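Local coordinates for Ral guanine nucleotide dissociation stimulator-like 2 (Mus musculus, PDB 4JGW), which probably acts as a guanine nucleotide exchange factor for small G proteins and associates in vitro with GTP-bound Rap1A and H-Ras, at residues A[119-133]-A[163-173]. Numbering follows the deposited sequence.
Sequences ISVLSTWLASHPEDF and SADLIRNLRAR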
loop_
_atom_site.group_PDB
_atom_site.type_symbol
_atom_site.label_atom_id
_atom_site.label_comp_id
_atom_site.label_asym_id
_atom_site.label_seq_id
_atom_site.Cartn_x
_atom_site.Cartn_y
_atom_site.Cartn_z
ATOM N N ILE A 119 19.651 -8.424 17.044
ATOM C CA ILE A 119 20.063 -7.050 16.741
ATOM C C ILE A 119 19.815 -6.723 15.267
ATOM O O ILE A 119 19.283 -5.659 14.941
ATOM C CB ILE A 119 21.563 -6.797 17.103
ATOM C CG1 ILE A 119 21.832 -7.015 18.604
ATOM C CG2 ILE A 119 22.028 -5.408 16.642
ATOM C CD1 ILE A 119 20.949 -6.214 19.563
ATOM N N SER A 120 20.190 -7.652 14.388
ATOM C CA SER A 120 19.995 -7.497 12.946
ATOM C C SER A 120 18.514 -7.427 12.553
ATOM O O SER A 120 18.127 -6.593 11.730
ATOM C CB SER A 120 20.702 -8.624 12.187
ATOM O OG SER A 120 20.412 -8.573 10.802
ATOM N N VAL A 121 17.699 -8.302 13.142
ATOM C CA VAL A 121 16.258 -8.329 12.884
ATOM C C VAL A 121 15.566 -7.056 13.388
ATOM O O VAL A 121 14.742 -6.472 12.680
ATOM C CB VAL A 121 15.593 -9.600 13.487
ATOM C CG1 VAL A 121 14.084 -9.427 13.638
ATOM C CG2 VAL A 121 15.907 -10.821 12.630
ATOM N N LEU A 122 15.918 -6.628 14.600
ATOM C CA LEU A 122 15.329 -5.430 15.201
ATOM C C LEU A 122 15.736 -4.154 14.467
ATOM O O LEU A 122 14.938 -3.221 14.365
ATOM C CB LEU A 122 15.665 -5.333 16.694
ATOM C CG LEU A 122 14.989 -6.348 17.628
ATOM C CD1 LEU A 122 15.744 -6.464 18.946
ATOM C CD2 LEU A 122 13.514 -6.020 17.869
ATOM N N SER A 123 16.964 -4.120 13.952
ATOM C CA SER A 123 17.424 -2.989 13.143
ATOM C C SER A 123 16.666 -2.913 11.818
ATOM O O SER A 123 16.220 -1.835 11.418
ATOM C CB SER A 123 18.942 -3.035 12.913
ATOM O OG SER A 123 19.335 -4.236 12.269
ATOM N N THR A 124 16.512 -4.058 11.154
ATOM C CA THR A 124 15.721 -4.143 9.923
ATOM C C THR A 124 14.263 -3.732 10.173
ATOM O O THR A 124 13.701 -2.947 9.412
ATOM C CB THR A 124 15.794 -5.557 9.290
ATOM O OG1 THR A 124 17.156 -5.866 8.971
ATOM C CG2 THR A 124 14.960 -5.636 8.016
ATOM N N TRP A 125 13.679 -4.253 11.253
ATOM C CA TRP A 125 12.310 -3.923 11.670
ATOM C C TRP A 125 12.124 -2.421 11.882
ATOM O O TRP A 125 11.167 -1.829 11.376
ATOM C CB TRP A 125 11.952 -4.701 12.945
ATOM C CG TRP A 125 10.508 -4.625 13.399
ATOM C CD1 TRP A 125 9.466 -4.012 12.760
ATOM C CD2 TRP A 125 9.952 -5.231 14.575
ATOM N NE1 TRP A 125 8.305 -4.172 13.479
ATOM C CE2 TRP A 125 8.574 -4.919 14.596
ATOM C CE3 TRP A 125 10.488 -5.994 15.621
ATOM C CZ2 TRP A 125 7.724 -5.349 15.619
ATOM C CZ3 TRP A 125 9.641 -6.419 16.642
ATOM C CH2 TRP A 125 8.273 -6.094 16.631
ATOM N N LEU A 126 13.050 -1.814 12.622
ATOM C CA LEU A 126 12.999 -0.387 12.923
ATOM C C LEU A 126 13.198 0.468 11.672
ATOM O O LEU A 126 12.506 1.473 11.484
ATOM C CB LEU A 126 14.033 -0.033 13.996
ATOM C CG LEU A 126 14.173 1.420 14.463
ATOM C CD1 LEU A 126 12.873 1.956 15.060
ATOM C CD2 LEU A 126 15.306 1.520 15.467
ATOM N N ALA A 127 14.136 0.056 10.820
ATOM C CA ALA A 127 14.410 0.758 9.568
ATOM C C ALA A 127 13.239 0.649 8.589
ATOM O O ALA A 127 12.859 1.641 7.960
ATOM C CB ALA A 127 15.698 0.244 8.936
ATOM N N SER A 128 12.668 -0.549 8.476
ATOM C CA SER A 128 11.539 -0.794 7.578
ATOM C C SER A 128 10.233 -0.185 8.083
ATOM O O SER A 128 9.497 0.435 7.316
ATOM C CB SER A 128 11.349 -2.296 7.337
ATOM O OG SER A 128 12.469 -2.859 6.680
ATOM N N HIS A 129 9.944 -0.376 9.369
ATOM C CA HIS A 129 8.674 0.064 9.947
ATOM C C HIS A 129 8.869 0.850 11.250
ATOM O O HIS A 129 8.557 0.343 12.329
ATOM C CB HIS A 129 7.748 -1.138 10.187
ATOM C CG HIS A 129 7.804 -2.173 9.107
ATOM N ND1 HIS A 129 7.232 -1.989 7.867
ATOM C CD2 HIS A 129 8.366 -3.405 9.082
ATOM C CE1 HIS A 129 7.439 -3.062 7.125
ATOM N NE2 HIS A 129 8.125 -3.936 7.839
ATOM N N PRO A 130 9.378 2.095 11.154
ATOM C CA PRO A 130 9.623 2.892 12.363
ATOM C C PRO A 130 8.349 3.232 13.142
ATOM O O PRO A 130 8.402 3.385 14.364
ATOM C CB PRO A 130 10.284 4.167 11.822
ATOM C CG PRO A 130 9.878 4.240 10.393
ATOM C CD PRO A 130 9.757 2.825 9.928
ATOM N N GLU A 131 7.221 3.325 12.437
ATOM C CA GLU A 131 5.931 3.686 13.033
ATOM C C GLU A 131 5.380 2.618 13.984
ATOM O O GLU A 131 4.480 2.897 14.783
ATOM C CB GLU A 131 4.897 4.006 11.943
ATOM C CG GLU A 131 5.228 5.226 11.072
ATOM C CD GLU A 131 6.116 4.899 9.871
ATOM O OE1 GLU A 131 6.456 3.709 9.661
ATOM O OE2 GLU A 131 6.473 5.841 9.130
ATOM N N ASP A 132 5.922 1.402 13.894
ATOM C CA ASP A 132 5.537 0.302 14.781
ATOM C C ASP A 132 5.944 0.558 16.231
ATOM O O ASP A 132 5.268 0.114 17.157
ATOM C CB ASP A 132 6.153 -1.022 14.308
ATOM C CG ASP A 132 5.421 -1.631 13.120
ATOM O OD1 ASP A 132 4.497 -0.996 12.572
ATOM O OD2 ASP A 132 5.780 -2.761 12.731
ATOM N N PHE A 133 7.047 1.281 16.412
ATOM C CA PHE A 133 7.630 1.512 17.731
ATOM C C PHE A 133 7.220 2.860 18.326
ATOM O O PHE A 133 7.345 3.906 17.681
ATOM C CB PHE A 133 9.156 1.405 17.664
ATOM C CG PHE A 133 9.650 0.076 17.163
ATOM C CD1 PHE A 133 9.909 -0.120 15.809
ATOM C CD2 PHE A 133 9.854 -0.982 18.044
ATOM C CE1 PHE A 133 10.364 -1.351 15.341
ATOM C CE2 PHE A 133 10.308 -2.216 17.585
ATOM C CZ PHE A 133 10.564 -2.398 16.230
ATOM N N SER A 163 24.881 -2.650 18.246
ATOM C CA SER A 163 23.781 -2.781 19.196
ATOM C C SER A 163 23.537 -1.487 19.967
ATOM O O SER A 163 22.401 -1.191 20.344
ATOM C CB SER A 163 24.035 -3.937 20.170
ATOM O OG SER A 163 25.195 -3.709 20.951
ATOM N N ALA A 164 24.607 -0.729 20.199
ATOM C CA ALA A 164 24.528 0.556 20.895
ATOM C C ALA A 164 23.649 1.551 20.140
ATOM O O ALA A 164 22.823 2.240 20.742
ATOM C CB ALA A 164 25.921 1.131 21.114
ATOM N N ASP A 165 23.828 1.609 18.821
ATOM C CA ASP A 165 23.039 2.490 17.962
ATOM C C ASP A 165 21.573 2.066 17.869
ATOM O O ASP A 165 20.692 2.914 17.720
ATOM C CB ASP A 165 23.655 2.579 16.564
ATOM C CG ASP A 165 24.820 3.552 16.498
ATOM O OD1 ASP A 165 24.636 4.659 15.949
ATOM O OD2 ASP A 165 25.914 3.216 17.002
ATOM N N LEU A 166 21.324 0.760 17.959
ATOM C CA LEU A 166 19.965 0.218 17.907
ATOM C C LEU A 166 19.122 0.692 19.091
ATOM O O LEU A 166 17.979 1.116 18.910
ATOM C CB LEU A 166 19.984 -1.315 17.833
ATOM C CG LEU A 166 18.647 -2.071 17.875
ATOM C CD1 LEU A 166 17.749 -1.721 16.690
ATOM C CD2 LEU A 166 18.875 -3.570 17.940
ATOM N N ILE A 167 19.696 0.623 20.292
ATOM C CA ILE A 167 19.014 1.057 21.513
ATOM C C ILE A 167 18.701 2.553 21.447
ATOM O O ILE A 167 17.576 2.966 21.736
ATOM C CB ILE A 167 19.838 0.729 22.789
ATOM C CG1 ILE A 167 20.225 -0.754 22.815
ATOM C CG2 ILE A 167 19.054 1.096 24.052
ATOM C CD1 ILE A 167 21.454 -1.062 23.657
ATOM N N ARG A 168 19.695 3.344 21.044
ATOM C CA ARG A 168 19.543 4.792 20.873
ATOM C C ARG A 168 18.426 5.137 19.885
ATOM O O ARG A 168 17.610 6.023 20.149
ATOM C CB ARG A 168 20.870 5.416 20.425
ATOM C CG ARG A 168 20.815 6.918 20.152
ATOM C CD ARG A 168 22.185 7.474 19.787
ATOM N NE ARG A 168 22.695 6.946 18.521
ATOM C CZ ARG A 168 22.611 7.572 17.349
ATOM N NH1 ARG A 168 22.036 8.767 17.260
ATOM N NH2 ARG A 168 23.108 7.001 16.259
ATOM N N ASN A 169 18.399 4.428 18.758
ATOM C CA ASN A 169 17.371 4.623 17.737
ATOM C C ASN A 169 15.981 4.182 18.199
ATOM O O ASN A 169 14.977 4.791 17.825
ATOM C CB ASN A 169 17.759 3.918 16.434
ATOM C CG ASN A 169 18.915 4.599 15.716
ATOM O OD1 ASN A 169 18.966 5.826 15.612
ATOM N ND2 ASN A 169 19.847 3.802 15.205
ATOM N N LEU A 170 15.932 3.131 19.016
ATOM C CA LEU A 170 14.677 2.650 19.596
ATOM C C LEU A 170 14.182 3.553 20.727
ATOM O O LEU A 170 12.977 3.629 20.978
ATOM C CB LEU A 170 14.815 1.204 20.090
ATOM C CG LEU A 170 14.849 0.066 19.060
ATOM C CD1 LEU A 170 15.375 -1.211 19.698
ATOM C CD2 LEU A 170 13.482 -0.178 18.430
ATOM N N ARG A 171 15.117 4.221 21.404
ATOM C CA ARG A 171 14.794 5.180 22.466
ATOM C C ARG A 171 14.052 6.400 21.922
ATOM O O ARG A 171 13.070 6.853 22.516
ATOM C CB ARG A 171 16.064 5.641 23.190
ATOM C CG ARG A 171 16.621 4.661 24.210
ATOM C CD ARG A 171 17.944 5.168 24.764
ATOM N NE ARG A 171 18.596 4.199 25.644
ATOM C CZ ARG A 171 19.783 4.381 26.219
ATOM N NH1 ARG A 171 20.466 5.501 26.013
ATOM N NH2 ARG A 171 20.291 3.439 27.003
ATOM N N ALA A 172 14.532 6.917 20.791
ATOM C CA ALA A 172 13.947 8.090 20.137
ATOM C C ALA A 172 12.465 7.903 19.809
ATOM O O ALA A 172 11.703 8.872 19.775
ATOM C CB ALA A 172 14.731 8.437 18.877
ATOM N N ARG A 173 12.070 6.652 19.578
ATOM C CA ARG A 173 10.683 6.300 19.293
ATOM C C ARG A 173 10.102 5.432 20.402
ATOM O O ARG A 173 9.128 5.812 21.054
ATOM C CB ARG A 173 10.577 5.581 17.947
ATOM C CG ARG A 173 10.837 6.477 16.745
ATOM C CD ARG A 173 10.546 5.755 15.442
ATOM N NE ARG A 173 10.344 6.686 14.332
ATOM C CZ ARG A 173 9.170 7.213 13.991
ATOM N NH1 ARG A 173 8.070 6.909 14.672
ATOM N NH2 ARG A 173 9.094 8.049 12.965
#
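L170 reaches over one face of the F133 ring, its methyl CD2 standing 3.9 Å from the ring centroid and 18° off the normal, a CH-pi contact displaced toward F133 CD2. The guanidinium of R173 is the second flat group: P130 CB lies over one of its faces, 3.6 Å from R173 NE, while F133 O is at its edge, near the plane. From CG to NE the R173 chain is extended, and it runs along the 3-10 turn 130-132, bringing CD to 3.4 Å from P130 O. E131 OE2 is 5.1 Å from R173 NH2, so any electrostatic attraction would act without direct contact. Beyond its CZ end, F133 meets W125: F133 CZ lies over the centre of one face of the W125 ring, and at the edge of that ring, in plane, NE1 donates a nearly straight hydrogen bond to the anti lone pair of D132 OD2. This bond ties the end of helix 108-128 to the 3-10 turn just before F133.

Between the helices the contact is apolar. L166 is a knob in a hole formed by I119, L122, S123 and L126; with CG anti to its backbone N (chi1 176°), it sends CD2 to I119 CD1 at 3.7 Å and CD1 against the backbone of S123. One turn on, L126 CD2 packs on N169 CB at 3.6 Å, the two side chains crossing at about a right angle, and also meets L170 CD2.

Both segments belong to the N-terminal Ras-GEF (REM) region, where the axes of helical parts 119-128 and 164-172 run roughly parallel, 36° apart and 10.3 Å at closest approach. Helix 138-151 flanks both, touching I119, L122 and I167 and pairing E145 with R171 in a salt bridge, while helices 75-82 and 89-101 pack around W125.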